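Local atomic coordinates of delta toxin (Clostridium perfringens, PDB entry 2YGT), a protein that is a beta-pore-forming haemolysin that probably assembles into rings on host cells and opens a beta-barrel pore in their membranes. Residues S59-I64 with L281-H286; I29-S34 with D49-D54; S104-V109 with L233-G238; D55-E60 with Y128-G133. All blocks are in the same frame, centred on the assembly; numbering follows the deposited sequence.

Contacts 2 and 3, and one side of contact 1, belong to one antiparallel sheet, with strands 27-39, 45-54, 61-72, 224-235 and 107-112 in that order. Contact 1 joins strand 61-72 to the end of strand 263-282 of the other large sheet. Contact 4 ties two loops together. Along the chain, contact 2 closes before the others open. Contacts 1 and 4 share S59 and E60, and contact 3 falls between the segments of contact 1. Contact 1 centres about 8 Å from contacts 2 and 3 and about 12 Å from contact 4. All four lie on the same side of the chain's centre. Contacts 1 and 2 meet at one zinc ion, held by H286 and D54.

Contact 1 (S59-I64 with L281-H286); sequences SEMTTI and LDWEKH. With ZN (zinc ion), chain B.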
loop_
_atom_site.group_PDB
_atom_site.type_symbol
_atom_site.label_atom_id
_atom_site.label_comp_id
_atom_site.label_asym_id
_atom_site.label_seq_id
_atom_site.Cartn_x
_atom_site.Cartn_y
_atom_site.Cartn_z
ATOM N N SER A 59 -28.910 1.893 -7.394
ATOM C CA SER A 59 -29.202 1.108 -8.590
ATOM C C SER A 59 -28.292 -0.113 -8.729
ATOM O O SER A 59 -28.516 -0.966 -9.587
ATOM C CB SER A 59 -29.101 1.983 -9.844
ATOM O OG SER A 59 -27.757 2.375 -10.086
ATOM N N GLU A 60 -27.265 -0.194 -7.891
ATOM C CA GLU A 60 -26.353 -1.332 -7.937
ATOM C C GLU A 60 -25.749 -1.660 -6.573
ATOM O O GLU A 60 -26.044 -0.999 -5.578
ATOM C CB GLU A 60 -25.254 -1.100 -8.978
ATOM C CG GLU A 60 -24.547 0.238 -8.863
ATOM C CD GLU A 60 -23.587 0.482 -10.012
ATOM O OE1 GLU A 60 -23.490 -0.390 -10.902
ATOM O OE2 GLU A 60 -22.932 1.545 -10.026
ATOM N N MET A 61 -24.912 -2.694 -6.539
ATOM C CA MET A 61 -24.268 -3.140 -5.306
ATOM C C MET A 61 -22.859 -2.572 -5.160
ATOM O O MET A 61 -22.091 -2.535 -6.120
ATOM C CB MET A 61 -24.223 -4.670 -5.249
ATOM C CG MET A 61 -25.593 -5.330 -5.222
ATOM S SD MET A 61 -25.495 -7.106 -4.928
ATOM C CE MET A 61 -24.541 -7.632 -6.350
ATOM N N THR A 62 -22.524 -2.142 -3.947
ATOM C CA THR A 62 -21.240 -1.505 -3.684
ATOM C C THR A 62 -20.491 -2.203 -2.555
ATOM O O THR A 62 -21.038 -2.415 -1.472
ATOM C CB THR A 62 -21.412 -0.014 -3.313
ATOM O OG1 THR A 62 -21.941 0.706 -4.432
ATOM C CG2 THR A 62 -20.079 0.599 -2.909
ATOM N N THR A 63 -19.236 -2.556 -2.815
ATOM C CA THR A 63 -18.376 -3.135 -1.790
ATOM C C THR A 63 -17.075 -2.349 -1.657
ATOM O O THR A 63 -16.343 -2.167 -2.629
ATOM C CB THR A 63 -18.050 -4.608 -2.082
ATOM O OG1 THR A 63 -19.266 -5.363 -2.155
ATOM C CG2 THR A 63 -17.177 -5.181 -0.978
ATOM N N ILE A 64 -16.799 -1.882 -0.445
ATOM C CA ILE A 64 -15.578 -1.143 -0.171
ATOM C C ILE A 64 -14.516 -2.098 0.356
ATOM O O ILE A 64 -14.772 -2.865 1.282
ATOM C CB ILE A 64 -15.818 -0.028 0.859
ATOM C CG1 ILE A 64 -16.938 0.897 0.386
ATOM C CG2 ILE A 64 -14.541 0.761 1.094
ATOM C CD1 ILE A 64 -17.392 1.898 1.432
ATOM N N LEU A 281 -14.939 -12.768 -4.015
ATOM C CA LEU A 281 -16.002 -12.056 -3.321
ATOM C C LEU A 281 -17.341 -12.748 -3.542
ATOM O O LEU A 281 -17.778 -12.938 -4.678
ATOM C CB LEU A 281 -16.088 -10.602 -3.791
ATOM C CG LEU A 281 -15.111 -9.588 -3.194
ATOM C CD1 LEU A 281 -13.700 -9.824 -3.703
ATOM C CD2 LEU A 281 -15.563 -8.177 -3.523
ATOM N N ASP A 282 -17.983 -13.135 -2.449
ATOM C CA ASP A 282 -19.342 -13.641 -2.518
ATOM C C ASP A 282 -20.283 -12.514 -2.100
ATOM O O ASP A 282 -20.393 -12.189 -0.919
ATOM C CB ASP A 282 -19.507 -14.869 -1.620
ATOM C CG ASP A 282 -20.782 -15.634 -1.909
ATOM O OD1 ASP A 282 -21.828 -14.987 -2.129
ATOM O OD2 ASP A 282 -20.740 -16.882 -1.918
ATOM N N TRP A 283 -20.941 -11.909 -3.082
ATOM C CA TRP A 283 -21.794 -10.751 -2.835
ATOM C C TRP A 283 -23.121 -11.127 -2.179
ATOM O O TRP A 283 -23.839 -10.260 -1.683
ATOM C CB TRP A 283 -22.055 -9.990 -4.135
ATOM C CG TRP A 283 -20.817 -9.432 -4.773
ATOM C CD1 TRP A 283 -19.803 -10.138 -5.353
ATOM C CD2 TRP A 283 -20.472 -8.050 -4.915
ATOM N NE1 TRP A 283 -18.844 -9.282 -5.841
ATOM C CE2 TRP A 283 -19.233 -7.991 -5.583
ATOM C CE3 TRP A 283 -21.090 -6.852 -4.536
ATOM C CZ2 TRP A 283 -18.599 -6.787 -5.881
ATOM C CZ3 TRP A 283 -20.460 -5.655 -4.835
ATOM C CH2 TRP A 283 -19.230 -5.632 -5.499
ATOM N N GLU A 284 -23.451 -12.414 -2.181
ATOM C CA GLU A 284 -24.675 -12.874 -1.532
ATOM C C GLU A 284 -24.422 -13.150 -0.059
ATOM O O GLU A 284 -25.182 -12.712 0.805
ATOM C CB GLU A 284 -25.229 -14.128 -2.210
ATOM C CG GLU A 284 -26.106 -13.860 -3.425
ATOM C CD GLU A 284 -26.719 -15.133 -3.997
ATOM O OE1 GLU A 284 -26.302 -16.237 -3.583
ATOM O OE2 GLU A 284 -27.617 -15.029 -4.859
ATOM N N LYS A 285 -23.344 -13.874 0.222
ATOM C CA LYS A 285 -23.005 -14.237 1.591
ATOM C C LYS A 285 -22.180 -13.157 2.285
ATOM O O LYS A 285 -21.882 -13.270 3.473
ATOM C CB LYS A 285 -22.245 -15.565 1.618
ATOM C CG LYS A 285 -22.998 -16.735 1.004
ATOM C CD LYS A 285 -22.148 -18.000 1.023
ATOM C CE LYS A 285 -22.824 -19.135 0.266
ATOM N NZ LYS A 285 -22.987 -18.815 -1.180
ATOM N N HIS A 286 -21.818 -12.114 1.541
ATOM C CA HIS A 286 -20.981 -11.038 2.071
ATOM C C HIS A 286 -19.657 -11.556 2.629
ATOM O O HIS A 286 -19.299 -11.263 3.769
ATOM C CB HIS A 286 -21.715 -10.258 3.166
ATOM C CG HIS A 286 -23.092 -9.819 2.780
ATOM N ND1 HIS A 286 -24.217 -10.204 3.478
ATOM C CD2 HIS A 286 -23.528 -9.029 1.771
ATOM C CE1 HIS A 286 -25.286 -9.668 2.918
ATOM N NE2 HIS A 286 -24.895 -8.950 1.880
HETATM ZN ZN ZN B . -25.591 -7.955 -0.060
#
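This contact joins two sheets of the beta-rich fold next to a zinc site: M61 and T63 of strand 61-72 pack on W283, just past the end of strand 263-282. T63 OG1 sits over one face of the indole, above the six-membered ring, with W283 CZ3 only 2.9 Å away. With OG1 anti to the carbonyl carbon (chi1 -59°), T63 lays its hydroxyl on the ring and sends CG2 toward L281 CD2, 4.2 Å away. M61 comes to the same ring twice. M61 CB lies 3.9 Å from W283 CE3. The chain then bends at chi3 (-61°), which brings M61 CE back to within 4.0 Å of W283 CE3. The pyrrole nitrogen, NE1, bonds to S242 OG on strand 241-259. Just before the tryptophan, D282 OD1 accepts from E284 N, an Asx turn, and from K285 N above the carboxylate plane. K285 NZ forms a salt bridge with D282 OD2 (3.1 Å). H286 NE2 then binds the zinc ion at 2.3 Å, and D54 is the second protein ligand. No hydrogen bond crosses between the segments. Burial of the indole joins them, while the Asx turn and salt bridge probably help set the zinc-binding histidine.

Contact 2 (I29-S34 with D49-D54); sequences IRKYSS and DASFVD. With ZN (zinc ion), chain B.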
loop_
_atom_site.group_PDB
_atom_site.type_symbol
_atom_site.label_atom_id
_atom_site.label_comp_id
_atom_site.label_asym_id
_atom_site.label_seq_id
_atom_site.Cartn_x
_atom_site.Cartn_y
_atom_site.Cartn_z
ATOM N N ILE A 29 -30.019 1.373 5.345
ATOM C CA ILE A 29 -29.127 0.485 4.606
ATOM C C ILE A 29 -28.297 -0.358 5.574
ATOM O O ILE A 29 -28.194 -0.039 6.758
ATOM C CB ILE A 29 -28.183 1.270 3.673
ATOM C CG1 ILE A 29 -27.096 1.981 4.483
ATOM C CG2 ILE A 29 -28.973 2.256 2.816
ATOM C CD1 ILE A 29 -26.137 2.780 3.636
ATOM N N ARG A 30 -27.705 -1.434 5.070
ATOM C CA ARG A 30 -26.925 -2.326 5.920
ATOM C C ARG A 30 -25.505 -2.510 5.397
ATOM O O ARG A 30 -25.263 -2.439 4.193
ATOM C CB ARG A 30 -27.625 -3.679 6.059
ATOM C CG ARG A 30 -29.071 -3.562 6.513
ATOM C CD ARG A 30 -29.569 -4.842 7.162
ATOM N NE ARG A 30 -30.826 -4.621 7.874
ATOM C CZ ARG A 30 -31.344 -5.466 8.760
ATOM N NH1 ARG A 30 -30.714 -6.596 9.052
ATOM N NH2 ARG A 30 -32.491 -5.179 9.360
ATOM N N LYS A 31 -24.571 -2.741 6.313
ATOM C CA LYS A 31 -23.174 -2.950 5.952
ATOM C C LYS A 31 -22.637 -4.232 6.575
ATOM O O LYS A 31 -22.682 -4.405 7.793
ATOM C CB LYS A 31 -22.319 -1.761 6.397
ATOM C CG LYS A 31 -20.853 -1.891 6.020
ATOM C CD LYS A 31 -20.014 -0.781 6.630
ATOM C CE LYS A 31 -19.784 -1.009 8.113
ATOM N NZ LYS A 31 -18.845 -0.009 8.682
ATOM N N TYR A 32 -22.133 -5.128 5.732
ATOM C CA TYR A 32 -21.584 -6.397 6.196
ATOM C C TYR A 32 -20.071 -6.412 6.040
ATOM O O TYR A 32 -19.549 -6.113 4.966
ATOM C CB TYR A 32 -22.203 -7.565 5.420
ATOM C CG TYR A 32 -23.709 -7.628 5.520
ATOM C CD1 TYR A 32 -24.328 -8.331 6.547
ATOM C CD2 TYR A 32 -24.512 -6.980 4.592
ATOM C CE1 TYR A 32 -25.710 -8.389 6.644
ATOM C CE2 TYR A 32 -25.893 -7.031 4.679
ATOM C CZ TYR A 32 -26.487 -7.737 5.708
ATOM O OH TYR A 32 -27.860 -7.786 5.795
ATOM N N SER A 33 -19.374 -6.758 7.117
ATOM C CA SER A 33 -17.915 -6.801 7.108
ATOM C C SER A 33 -17.355 -8.212 6.930
ATOM O O SER A 33 -17.903 -9.184 7.450
ATOM C CB SER A 33 -17.355 -6.174 8.388
ATOM O OG SER A 33 -17.591 -4.775 8.410
ATOM N N SER A 34 -16.257 -8.314 6.191
ATOM C CA SER A 34 -15.571 -9.588 6.021
ATOM C C SER A 34 -14.062 -9.360 5.966
ATOM O O SER A 34 -13.584 -8.466 5.267
ATOM C CB SER A 34 -16.061 -10.296 4.755
ATOM O OG SER A 34 -15.553 -11.611 4.675
ATOM N N ASP A 49 -10.061 -6.123 4.123
ATOM C CA ASP A 49 -11.305 -5.872 4.832
ATOM C C ASP A 49 -12.345 -5.440 3.814
ATOM O O ASP A 49 -12.246 -4.360 3.232
ATOM C CB ASP A 49 -11.126 -4.779 5.889
ATOM C CG ASP A 49 -10.116 -5.158 6.955
ATOM O OD1 ASP A 49 -10.083 -6.342 7.356
ATOM O OD2 ASP A 49 -9.358 -4.270 7.400
ATOM N N ALA A 50 -13.335 -6.290 3.586
ATOM C CA ALA A 50 -14.413 -5.957 2.668
ATOM C C ALA A 50 -15.650 -5.486 3.426
ATOM O O ALA A 50 -16.101 -6.134 4.369
ATOM C CB ALA A 50 -14.748 -7.151 1.791
ATOM N N SER A 51 -16.191 -4.347 3.012
ATOM C CA SER A 51 -17.452 -3.870 3.556
ATOM C C SER A 51 -18.519 -3.911 2.478
ATOM O O SER A 51 -18.576 -3.026 1.623
ATOM C CB SER A 51 -17.310 -2.450 4.098
ATOM O OG SER A 51 -16.557 -2.443 5.293
ATOM N N PHE A 52 -19.349 -4.949 2.515
ATOM C CA PHE A 52 -20.455 -5.089 1.578
ATOM C C PHE A 52 -21.605 -4.184 1.998
ATOM O O PHE A 52 -22.159 -4.332 3.088
ATOM C CB PHE A 52 -20.943 -6.542 1.524
ATOM C CG PHE A 52 -19.927 -7.512 0.985
ATOM C CD1 PHE A 52 -18.992 -8.093 1.826
ATOM C CD2 PHE A 52 -19.918 -7.856 -0.358
ATOM C CE1 PHE A 52 -18.057 -8.988 1.337
ATOM C CE2 PHE A 52 -18.988 -8.752 -0.853
ATOM C CZ PHE A 52 -18.053 -9.318 -0.004
ATOM N N VAL A 53 -21.965 -3.241 1.138
ATOM C CA VAL A 53 -23.081 -2.359 1.435
ATOM C C VAL A 53 -24.351 -2.857 0.764
ATOM O O VAL A 53 -24.363 -3.117 -0.438
ATOM C CB VAL A 53 -22.808 -0.916 0.984
ATOM C CG1 VAL A 53 -24.010 -0.038 1.289
ATOM C CG2 VAL A 53 -21.555 -0.372 1.657
ATOM N N ASP A 54 -25.413 -3.003 1.553
ATOM C CA ASP A 54 -26.736 -3.311 1.020
ATOM C C ASP A 54 -27.619 -2.072 1.065
ATOM O O ASP A 54 -28.075 -1.650 2.129
ATOM C CB ASP A 54 -27.379 -4.481 1.768
ATOM C CG ASP A 54 -26.869 -5.819 1.285
ATOM O OD1 ASP A 54 -25.941 -5.814 0.453
ATOM O OD2 ASP A 54 -27.391 -6.866 1.726
HETATM ZN ZN ZN B . -25.591 -7.955 -0.060
#
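Y32 and D54 lie on one face of an antiparallel hairpin, diagonally across its two strands, and their side chains cross at about a right angle. With CG anti to the carbonyl carbon (chi1 -58°), Y32 lays its ring along the sheet, and its CE2 comes within 3.3 Å of D54 OD2. The ring and carboxylate planes are 66° apart, so the groups are far from stacked. D54 OD1 binds the zinc ion at 2.2 Å. D54 OD2 is also directed at the metal, but at a longer 2.8 Å, which makes the grip lopsided. H286 is the other protein ligand, and its ring stacks with Y32. F52 faces Y32 directly across the strands, and the edge of its ring receives Y32 O in plane. S34 CB reaches the same ring's edge at F52 CE1, 4.2 Å away. S34 OG turns elsewhere and takes a bond from I288 N. K31, S33, S51 and V53 form the opposite face. There the bent chain of K31 passes S51 with CD 4.1 Å from OG. Six backbone bonds hold the ladder, in the pairs R30-D54, Y32-F52 and S34-A50. D54 N to R30 O, at 2.7 Å and 169°, fixes the backbone of the metal ligand itself. The zinc carboxylate is thus held at its root by the sheet and flanked by an aromatic ring. The metal probably polarises the carboxylate toward OD1, the closer oxygen.

Contact 3 (S104-V109 with L233-G238); sequences SSVKIV and LTAPNG
T234 faces K107 across an antiparallel hydrogen-bonded pair, and its side chain gathers much of this contact. From CB it divides into two branches. OG1 lies between the backbone N and the carbonyl carbon (chi1 60°), which directs it at segment 104-109. There OG1 meets V109 CG1 at 3.5 Å and K107 CB at 3.7 Å. A water 2.9 Å from T234 OG1 also donates to S105 O. The methyl branch, T234 CG2, rests against both branches of V109, with CG1 and CG2 each 3.8 Å away. The two side chains cross at about a right angle. E60, in the loop before strand 61-72, and T62, in that strand, also touch T234.

The backbones are joined by two bonds. K107 N donates to T234 O at 3.0 Å, and T234 N donates to K107 O at 2.8 Å. Apolar groups meet beside the ladder. V106 CG1 touches L233 CD2 at 4.0 Å, while V106 CG2 turns to A235 CB. I108 adds a looser contact with L233, on the face away from T234. A235 also meets W283, and L233 reaches I244, so these groups face the second large sheet.

Strand 107-112, an edge strand of its sheet, is therefore added by pairing with strand 224-235, which continues from V109 to V232. It also carries D110, a ligand of a second zinc ion that is not bound to this chain here. One side is apolar; on the other, the threonine hydroxyl and a water extend the join to the S105 carbonyl.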
loop_
_atom_site.group_PDB
_atom_site.type_symbol
_atom_site.label_atom_id
_atom_site.label_comp_id
_atom_site.label_asym_id
_atom_site.label_seq_id
_atom_site.Cartn_x
_atom_site.Cartn_y
_atom_site.Cartn_z
ATOM N N SER A 104 -18.199 -9.485 -16.197
ATOM C CA SER A 104 -19.494 -9.549 -15.530
ATOM C C SER A 104 -19.921 -8.156 -15.085
ATOM O O SER A 104 -20.795 -8.005 -14.231
ATOM C CB SER A 104 -19.432 -10.489 -14.327
ATOM O OG SER A 104 -19.021 -11.787 -14.715
ATOM N N SER A 105 -19.291 -7.145 -15.675
ATOM C CA SER A 105 -19.553 -5.744 -15.357
ATOM C C SER A 105 -19.406 -5.405 -13.865
ATOM O O SER A 105 -20.120 -4.549 -13.336
ATOM C CB SER A 105 -20.913 -5.297 -15.903
ATOM O OG SER A 105 -21.951 -6.148 -15.470
ATOM N N VAL A 106 -18.474 -6.079 -13.199
ATOM C CA VAL A 106 -18.019 -5.662 -11.881
ATOM C C VAL A 106 -16.930 -4.628 -12.114
ATOM O O VAL A 106 -16.038 -4.847 -12.930
ATOM C CB VAL A 106 -17.448 -6.844 -11.083
ATOM C CG1 VAL A 106 -16.896 -6.372 -9.736
ATOM C CG2 VAL A 106 -18.510 -7.913 -10.896
ATOM N N LYS A 107 -17.001 -3.502 -11.413
ATOM C CA LYS A 107 -16.088 -2.396 -11.682
ATOM C C LYS A 107 -15.433 -1.807 -10.437
ATOM O O LYS A 107 -16.063 -1.682 -9.387
ATOM C CB LYS A 107 -16.819 -1.271 -12.419
ATOM C CG LYS A 107 -17.330 -1.636 -13.797
ATOM C CD LYS A 107 -18.260 -0.557 -14.327
ATOM C CE LYS A 107 -18.832 -0.927 -15.686
ATOM N NZ LYS A 107 -19.794 0.103 -16.175
ATOM N N ILE A 108 -14.164 -1.437 -10.573
ATOM C CA ILE A 108 -13.520 -0.560 -9.605
ATOM C C ILE A 108 -13.904 0.864 -9.982
ATOM O O ILE A 108 -13.513 1.351 -11.040
ATOM C CB ILE A 108 -11.987 -0.687 -9.648
ATOM C CG1 ILE A 108 -11.558 -2.142 -9.429
ATOM C CG2 ILE A 108 -11.347 0.223 -8.608
ATOM C CD1 ILE A 108 -10.054 -2.348 -9.451
ATOM N N VAL A 109 -14.681 1.532 -9.137
ATOM C CA VAL A 109 -15.177 2.860 -9.489
ATOM C C VAL A 109 -14.459 4.001 -8.770
ATOM O O VAL A 109 -14.658 5.172 -9.096
ATOM C CB VAL A 109 -16.702 2.972 -9.282
ATOM C CG1 VAL A 109 -17.425 1.956 -10.159
ATOM C CG2 VAL A 109 -17.053 2.783 -7.815
ATOM N N LEU A 233 -15.702 -1.319 -5.291
ATOM C CA LEU A 233 -16.234 -2.102 -6.400
ATOM C C LEU A 233 -17.750 -1.988 -6.492
ATOM O O LEU A 233 -18.444 -1.926 -5.475
ATOM C CB LEU A 233 -15.845 -3.578 -6.268
ATOM C CG LEU A 233 -14.429 -4.010 -6.659
ATOM C CD1 LEU A 233 -13.420 -3.494 -5.658
ATOM C CD2 LEU A 233 -14.359 -5.523 -6.743
ATOM N N THR A 234 -18.258 -1.956 -7.718
ATOM C CA THR A 234 -19.692 -2.056 -7.945
ATOM C C THR A 234 -20.002 -3.320 -8.733
ATOM O O THR A 234 -19.133 -3.882 -9.402
ATOM C CB THR A 234 -20.253 -0.835 -8.706
ATOM O OG1 THR A 234 -19.609 -0.721 -9.982
ATOM C CG2 THR A 234 -20.042 0.447 -7.903
ATOM N N ALA A 235 -21.249 -3.766 -8.650
ATOM C CA ALA A 235 -21.673 -4.956 -9.368
ATOM C C ALA A 235 -23.179 -4.908 -9.594
ATOM O O ALA A 235 -23.920 -4.432 -8.733
ATOM C CB ALA A 235 -21.284 -6.209 -8.589
ATOM N N PRO A 236 -23.634 -5.381 -10.766
ATOM C CA PRO A 236 -25.068 -5.457 -11.067
ATOM C C PRO A 236 -25.811 -6.161 -9.939
ATOM O O PRO A 236 -25.260 -7.070 -9.319
ATOM C CB PRO A 236 -25.111 -6.292 -12.347
ATOM C CG PRO A 236 -23.801 -6.019 -13.005
ATOM C CD PRO A 236 -22.808 -5.865 -11.884
ATOM N N ASN A 237 -27.045 -5.739 -9.681
ATOM C CA ASN A 237 -27.804 -6.203 -8.520
ATOM C C ASN A 237 -27.781 -7.708 -8.249
ATOM O O ASN A 237 -27.751 -8.133 -7.095
ATOM C CB ASN A 237 -29.250 -5.701 -8.583
ATOM C CG ASN A 237 -29.407 -4.307 -8.012
ATOM O OD1 ASN A 237 -28.571 -3.845 -7.236
ATOM N ND2 ASN A 237 -30.485 -3.629 -8.390
ATOM N N GLY A 238 -27.793 -8.512 -9.306
ATOM C CA GLY A 238 -27.890 -9.952 -9.140
ATOM C C GLY A 238 -26.586 -10.708 -8.942
ATOM O O GLY A 238 -26.603 -11.914 -8.690
HETATM O O HOH W 1 -21.232 -2.426 -11.738
#

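Contact 4 (D55-E60 with Y128-G133); sequences DKFSSE and YSIGGG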
loop_
_atom_site.group_PDB
_atom_site.type_symbol
_atom_site.label_atom_id
_atom_site.label_comp_id
_atom_site.label_asym_id
_atom_site.label_seq_id
_atom_site.Cartn_x
_atom_site.Cartn_y
_atom_site.Cartn_z
ATOM N N ASP A 55 -27.847 -1.494 -0.107
ATOM C CA ASP A 55 -28.550 -0.229 -0.230
ATOM C C ASP A 55 -29.616 -0.356 -1.311
ATOM O O ASP A 55 -29.326 -0.230 -2.500
ATOM C CB ASP A 55 -27.551 0.879 -0.579
ATOM C CG ASP A 55 -28.210 2.227 -0.765
ATOM O OD1 ASP A 55 -29.450 2.306 -0.651
ATOM O OD2 ASP A 55 -27.487 3.212 -1.025
ATOM N N LYS A 56 -30.850 -0.613 -0.887
ATOM C CA LYS A 56 -31.959 -0.840 -1.814
ATOM C C LYS A 56 -32.278 0.390 -2.656
ATOM O O LYS A 56 -32.964 0.291 -3.673
ATOM C CB LYS A 56 -33.213 -1.277 -1.052
ATOM C CG LYS A 56 -33.116 -2.664 -0.442
ATOM C CD LYS A 56 -34.237 -2.896 0.557
ATOM C CE LYS A 56 -34.162 -4.287 1.157
ATOM N NZ LYS A 56 -35.148 -4.462 2.258
ATOM N N PHE A 57 -31.779 1.544 -2.225
ATOM C CA PHE A 57 -32.054 2.802 -2.911
ATOM C C PHE A 57 -30.984 3.121 -3.952
ATOM O O PHE A 57 -31.081 4.105 -4.683
ATOM C CB PHE A 57 -32.190 3.938 -1.895
ATOM C CG PHE A 57 -33.092 3.605 -0.741
ATOM C CD1 PHE A 57 -34.466 3.737 -0.858
ATOM C CD2 PHE A 57 -32.568 3.140 0.454
ATOM C CE1 PHE A 57 -35.302 3.424 0.199
ATOM C CE2 PHE A 57 -33.397 2.825 1.515
ATOM C CZ PHE A 57 -34.766 2.966 1.388
ATOM N N SER A 58 -29.966 2.272 -4.016
ATOM C CA SER A 58 -28.926 2.402 -5.025
ATOM C C SER A 58 -29.229 1.460 -6.178
ATOM O O SER A 58 -29.740 0.359 -5.969
ATOM C CB SER A 58 -27.557 2.079 -4.430
ATOM O OG SER A 58 -26.587 1.940 -5.446
ATOM N N SER A 59 -28.910 1.893 -7.394
ATOM C CA SER A 59 -29.202 1.108 -8.590
ATOM C C SER A 59 -28.292 -0.113 -8.729
ATOM O O SER A 59 -28.516 -0.966 -9.587
ATOM C CB SER A 59 -29.101 1.983 -9.844
ATOM O OG SER A 59 -27.757 2.375 -10.086
ATOM N N GLU A 60 -27.265 -0.194 -7.891
ATOM C CA GLU A 60 -26.353 -1.332 -7.937
ATOM C C GLU A 60 -25.749 -1.660 -6.573
ATOM O O GLU A 60 -26.044 -0.999 -5.578
ATOM C CB GLU A 60 -25.254 -1.100 -8.978
ATOM C CG GLU A 60 -24.547 0.238 -8.863
ATOM C CD GLU A 60 -23.587 0.482 -10.012
ATOM O OE1 GLU A 60 -23.490 -0.390 -10.902
ATOM O OE2 GLU A 60 -22.932 1.545 -10.026
ATOM N N TYR A 128 -19.491 6.735 1.592
ATOM C CA TYR A 128 -20.618 6.271 0.794
ATOM C C TYR A 128 -21.906 6.986 1.200
ATOM O O TYR A 128 -22.171 7.189 2.385
ATOM C CB TYR A 128 -20.783 4.755 0.950
ATOM C CG TYR A 128 -21.944 4.168 0.168
ATOM C CD1 TYR A 128 -23.214 4.084 0.726
ATOM C CD2 TYR A 128 -21.767 3.698 -1.127
ATOM C CE1 TYR A 128 -24.275 3.548 0.012
ATOM C CE2 TYR A 128 -22.820 3.161 -1.849
ATOM C CZ TYR A 128 -24.069 3.088 -1.276
ATOM O OH TYR A 128 -25.119 2.557 -1.990
ATOM N N SER A 129 -22.698 7.374 0.207
ATOM C CA SER A 129 -23.995 7.988 0.460
ATOM C C SER A 129 -25.103 7.075 -0.039
ATOM O O SER A 129 -24.953 6.417 -1.069
ATOM C CB SER A 129 -24.095 9.346 -0.238
ATOM O OG SER A 129 -23.164 10.270 0.301
ATOM N N ILE A 130 -26.207 7.030 0.699
ATOM C CA ILE A 130 -27.369 6.260 0.278
ATOM C C ILE A 130 -27.753 6.677 -1.135
ATOM O O ILE A 130 -27.903 7.864 -1.418
ATOM C CB ILE A 130 -28.563 6.479 1.225
ATOM C CG1 ILE A 130 -28.179 6.097 2.657
ATOM C CG2 ILE A 130 -29.771 5.677 0.761
ATOM C CD1 ILE A 130 -29.270 6.347 3.673
ATOM N N GLY A 131 -27.898 5.700 -2.022
ATOM C CA GLY A 131 -28.171 5.977 -3.420
ATOM C C GLY A 131 -27.029 5.530 -4.313
ATOM O O GLY A 131 -27.217 5.318 -5.510
ATOM N N GLY A 132 -25.839 5.394 -3.733
ATOM C CA GLY A 132 -24.691 4.889 -4.463
ATOM C C GLY A 132 -23.499 5.830 -4.525
ATOM O O GLY A 132 -22.389 5.410 -4.853
ATOM N N GLY A 133 -23.719 7.101 -4.210
ATOM C CA GLY A 133 -22.663 8.095 -4.291
ATOM C C GLY A 133 -21.389 7.734 -3.546
ATOM O O GLY A 133 -21.434 7.171 -2.451
HETATM O O HOH W 2 -26.503 4.215 -7.787
HETATM O O HOH W 3 -24.551 0.659 -3.695
#
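D55 OD2 is gripped by two donors from segment 128-133. Y128 OH donates to it at 2.6 Å from the anti side, 18° out of the carboxylate plane. G131 N donates to the syn lone pair at 2.7 Å and is nearly straight, at 171°. OD2 lies near the plane of the tyrosine ring, at its edge. D55 carries CG anti to its backbone N (chi1 178°), which places the acid between its own turn and the glycine loop. The second oxygen, OD1, serves its own segment. It accepts from F57 N at 2.9 Å, closing an Asx turn inside the type I turn D55-S58. The buried carboxylate is held at both oxygens and is probably ionised.

Beside it, F57 and I130 run side by side, with F57 CD2 3.8 Å from I130 CG2. S58 CB packs against G131 O at 3.4 Å. G131 and G132 have backbone angles that suit glycine, in a type II turn from S129 to G132. One water gives hydrogens to Y128 OH and E60 O; another donates to G131 O.

Both segments lie at strand ends. The first links strands 45-54 and 61-72 of the seven-stranded sheet of contacts 2 and 3, just after the zinc ligand D54. The second links strands 121-128 and 134-137 of a separate three-stranded sheet, so the contact joins the two sheets. I29 of strand 27-39 touches D55, Y128 and I130.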